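Sorting nexin-21 (Mus musculus, PDB 4YMR) binds membranes rich in phosphatidylinositol 3-phosphate and phosphatidylinositol 4,5-bisphosphate and may act in intracellular trafficking, the present chain being its C-terminal tetratricopeptide-repeat (PXB/TPR) domain. Local coordinates at residues Leu60-Cys63 and His64-Glu68; Ser77-Ala80 and Leu81-Gly85. One frame throughout, in Å; residues are numbered along the deposited sequence.

Contact 1 of 2, residues Leu60-Cys63 and His64-Glu68; sequences LAVC and HQELE
His-64 N donates to Leu-60 O at 2.8 Å, and one residue further on Gln-65 N reaches Ala-61 O; with Glu-66 N on Val-62 O these make the closing turns of helix 52-66. Ala-61 O takes a second, weak bond from the side chain of the same partner, with Gln-65 NE2 3.5 Å from it. The side chain of Gln-65 leaves with CG anti to the carbonyl carbon (chi1 -83°) and runs extended, which carries its amide back along the helix towards Ala-61.

All four residues of 60-63 are buried. Leu-60 packs on Leu-31 and Trp-34 of helix 27-43, and both Leu-60 and Ala-61 touch Cys-76 of helix 70-85. Packing is also close where the helix ends: Leu-67 closes over the Cys-63 carbonyl, its CG 3.1 Å from Cys-63 O. The His-64 ring lies obliquely beside Leu-60 O, ND1 3.3 Å away but not hydrogen-bonded to it; the side chain also touches Leu-31 and Glu-72.

The looser side holds the polar ends of Gln-65 and Glu-66, both partly exposed. With Glu-66 CG anti to the carbonyl carbon (chi1 -60°), that atom sits 3.1 Å from Val-62 O, and the carboxylate beyond it forms a salt bridge with Lys-135 of the second subunit.

The chemistry therefore divides between a greasy face, which joins neighbouring helices and in part packs on the second subunit, and two acids, Glu-66 near the end of the helix and Glu-68 in the loop after it, the latter salt-bridged to Arg-106 of the domain-swapped partner.

Contact 2 of 2, residues Ser77-Ala80 and Leu81-Gly85; sequences SEKA and LQLLG
Four consecutive i to i+4 bonds carry the backbone of helix 70-85 through 77-84, from Leu-81 N on Ser-77 O to Leu-84 N on Ala-80 O at 2.8 Å, the rung from Leu-83 N to Lys-79 O being almost straight at 176°. Beside His-100 of the second subunit, Glu-78 crosses Gln-82 at about a right angle. Glu-78 sends CG anti to the backbone N (chi1 -179°), and the bend at chi2 turns the carboxylate along the helix to Gln-82, where OE2 takes a weak bond from Gln-82 NE2 at 3.4 Å, with the carboxylate and amide planes 58° apart. Lys-79 approaches the other end of that amide, its NZ 3.6 Å from Gln-82 OE1. With an alanine in place of Glu-78, the Gln-82 amide is likely to lose this acceptor and to turn more freely.

Ala-80 and Leu-84 face inward to Leu-54 of helix 52-66, and both also touch the second subunit, at Phe-96 and His-90 respectively. Leu-81 CG lies over the preceding turn, 3.2 Å from Ser-77 O. The main-chain bonds thus fix the turn, whereas the bond between Glu-78 and Gln-82, long and weak, probably adds little to its hold.

Contact 1 comes first along the chain, at the end of helix 52-66, and contact 2 follows on the later half of helix 70-85. The two helices are consecutive and lie side by side as a helical hairpin, the layout expected of a tetratricopeptide-repeat domain. The contact centres are about 17 Å apart and their nearest atoms about 5 Å, without touching. Residues 60-63 meet the early part of helix 70-85, whereas residues 77-84 lean on the early part of helix 52-66, so the two contacts sit towards opposite ends of the pair. Both touch the second subunit, placing this hairpin at the interface of the domain-swapped crystal assembly.

Contact 1 of 2, residues Leu60-Cys63 and His64-Glu68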
# COMPACT_ATOMS: atom_id res chain seq x y z
N LEU A 60 -12.49 5.07 10.03
CA LEU A 60 -13.45 4.50 10.97
C LEU A 60 -13.08 4.76 12.44
O LEU A 60 -13.92 5.21 13.23
CB LEU A 60 -13.63 3.01 10.71
CG LEU A 60 -14.28 2.62 9.37
CD1 LEU A 60 -14.30 1.11 9.21
CD2 LEU A 60 -15.70 3.19 9.29
N ALA A 61 -11.84 4.49 12.81
CA ALA A 61 -11.41 4.63 14.20
C ALA A 61 -11.55 6.07 14.69
O ALA A 61 -12.04 6.31 15.79
CB ALA A 61 -9.97 4.13 14.37
N VAL A 62 -11.14 7.02 13.86
CA VAL A 62 -11.27 8.44 14.17
C VAL A 62 -12.72 8.89 14.33
O VAL A 62 -13.06 9.57 15.32
CB VAL A 62 -10.55 9.32 13.11
CG1 VAL A 62 -10.91 10.78 13.27
CG2 VAL A 62 -9.06 9.14 13.25
N CYS A 63 -13.56 8.47 13.39
CA CYS A 63 -14.95 8.86 13.40
C CYS A 63 -15.66 8.21 14.59
O CYS A 63 -16.42 8.88 15.29
CB CYS A 63 -15.65 8.55 12.07
SG CYS A 63 -15.13 9.58 10.70
N HIS A 64 -15.42 6.93 14.81
CA HIS A 64 -16.00 6.30 15.99
C HIS A 64 -15.57 7.01 17.28
O HIS A 64 -16.41 7.27 18.14
CB HIS A 64 -15.74 4.79 16.01
CG HIS A 64 -16.65 4.03 15.08
ND1 HIS A 64 -16.20 3.01 14.27
CD2 HIS A 64 -17.97 4.15 14.84
CE1 HIS A 64 -17.22 2.52 13.58
NE2 HIS A 64 -18.30 3.20 13.90
N GLN A 65 -14.29 7.37 17.41
CA GLN A 65 -13.85 8.05 18.63
C GLN A 65 -14.50 9.40 18.84
O GLN A 65 -14.83 9.77 19.96
CB GLN A 65 -12.35 8.26 18.61
CG GLN A 65 -11.56 7.08 19.06
CD GLN A 65 -10.09 7.35 19.03
OE1 GLN A 65 -9.54 7.95 19.96
NE2 GLN A 65 -9.43 6.94 17.96
N GLU A 66 -14.66 10.14 17.75
CA GLU A 66 -15.31 11.44 17.79
C GLU A 66 -16.80 11.36 18.14
O GLU A 66 -17.39 12.38 18.57
CB GLU A 66 -15.12 12.22 16.48
CG GLU A 66 -13.64 12.49 16.13
CD GLU A 66 -12.94 13.51 17.05
OE1 GLU A 66 -13.57 14.06 17.97
OE2 GLU A 66 -11.73 13.76 16.84
N LEU A 67 -17.39 10.17 18.04
CA LEU A 67 -18.86 10.03 18.04
C LEU A 67 -19.70 9.45 19.24
O LEU A 67 -20.91 9.31 19.08
CB LEU A 67 -19.31 9.29 16.78
CG LEU A 67 -19.30 10.11 15.49
CD1 LEU A 67 -19.67 9.20 14.33
CD2 LEU A 67 -20.24 11.31 15.59
N GLU A 68 -19.15 9.05 20.38
CA GLU A 68 -17.88 8.43 20.50
C GLU A 68 -18.30 6.98 20.78
O GLU A 68 -18.97 6.69 21.78
CB GLU A 68 -17.15 9.00 21.68
CG GLU A 68 -17.99 9.17 22.94
CD GLU A 68 -17.11 9.18 24.15
OE1 GLU A 68 -17.16 8.22 24.96
OE2 GLU A 68 -16.36 10.17 24.30

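Contact 2 of 2, residues Ser77-Ala80 and Leu81-Gly85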
# COMPACT_ATOMS: atom_id res chain seq x y z
N SER A 77 -8.93 -0.57 15.47
CA SER A 77 -7.51 -0.66 15.81
C SER A 77 -7.02 -2.08 15.84
O SER A 77 -5.91 -2.36 15.39
CB SER A 77 -7.23 -0.03 17.17
OG SER A 77 -7.37 1.37 17.08
N GLU A 78 -7.83 -2.98 16.41
CA GLU A 78 -7.47 -4.39 16.45
C GLU A 78 -7.32 -4.94 15.02
O GLU A 78 -6.31 -5.58 14.71
CB GLU A 78 -8.48 -5.22 17.27
CG GLU A 78 -8.12 -6.71 17.35
CD GLU A 78 -6.74 -6.99 17.97
OE1 GLU A 78 -6.35 -6.26 18.91
OE2 GLU A 78 -6.04 -7.93 17.51
N LYS A 79 -8.31 -4.68 14.18
CA LYS A 79 -8.28 -5.16 12.80
C LYS A 79 -7.00 -4.67 12.11
O LYS A 79 -6.32 -5.43 11.43
CB LYS A 79 -9.53 -4.72 12.05
CG LYS A 79 -9.67 -5.37 10.68
CD LYS A 79 -9.45 -6.88 10.77
CE LYS A 79 -9.36 -7.51 9.38
NZ LYS A 79 -8.91 -8.93 9.43
N ALA A 80 -6.67 -3.40 12.35
CA ALA A 80 -5.51 -2.79 11.72
C ALA A 80 -4.22 -3.47 12.15
O ALA A 80 -3.37 -3.79 11.34
CB ALA A 80 -5.47 -1.29 12.03
N LEU A 81 -4.09 -3.68 13.46
CA LEU A 81 -2.88 -4.27 14.02
C LEU A 81 -2.69 -5.71 13.54
O LEU A 81 -1.56 -6.13 13.33
CB LEU A 81 -2.88 -4.16 15.55
CG LEU A 81 -2.78 -2.71 16.04
CD1 LEU A 81 -3.02 -2.60 17.53
CD2 LEU A 81 -1.42 -2.14 15.66
N GLN A 82 -3.79 -6.44 13.38
CA GLN A 82 -3.75 -7.74 12.71
C GLN A 82 -3.19 -7.64 11.30
O GLN A 82 -2.22 -8.33 10.97
CB GLN A 82 -5.13 -8.38 12.65
CG GLN A 82 -5.67 -8.86 13.96
CD GLN A 82 -7.10 -9.32 13.83
OE1 GLN A 82 -7.58 -9.57 12.72
NE2 GLN A 82 -7.81 -9.43 14.98
N LEU A 83 -3.79 -6.80 10.47
CA LEU A 83 -3.27 -6.60 9.12
C LEU A 83 -1.77 -6.23 9.15
O LEU A 83 -0.98 -6.82 8.42
CB LEU A 83 -4.07 -5.55 8.34
CG LEU A 83 -5.52 -5.90 7.97
CD1 LEU A 83 -6.19 -4.72 7.26
CD2 LEU A 83 -5.59 -7.15 7.12
N LEU A 84 -1.40 -5.28 10.00
CA LEU A 84 -0.01 -4.84 10.12
C LEU A 84 0.91 -5.95 10.62
O LEU A 84 2.08 -6.01 10.25
CB LEU A 84 0.11 -3.62 11.05
CG LEU A 84 -0.42 -2.31 10.48
CD1 LEU A 84 -0.66 -1.27 11.58
CD2 LEU A 84 0.55 -1.79 9.43
N GLY A 85 0.39 -6.84 11.44
CA GLY A 85 1.19 -7.93 11.96
C GLY A 85 1.30 -9.11 11.01
O GLY A 85 2.25 -9.87 11.10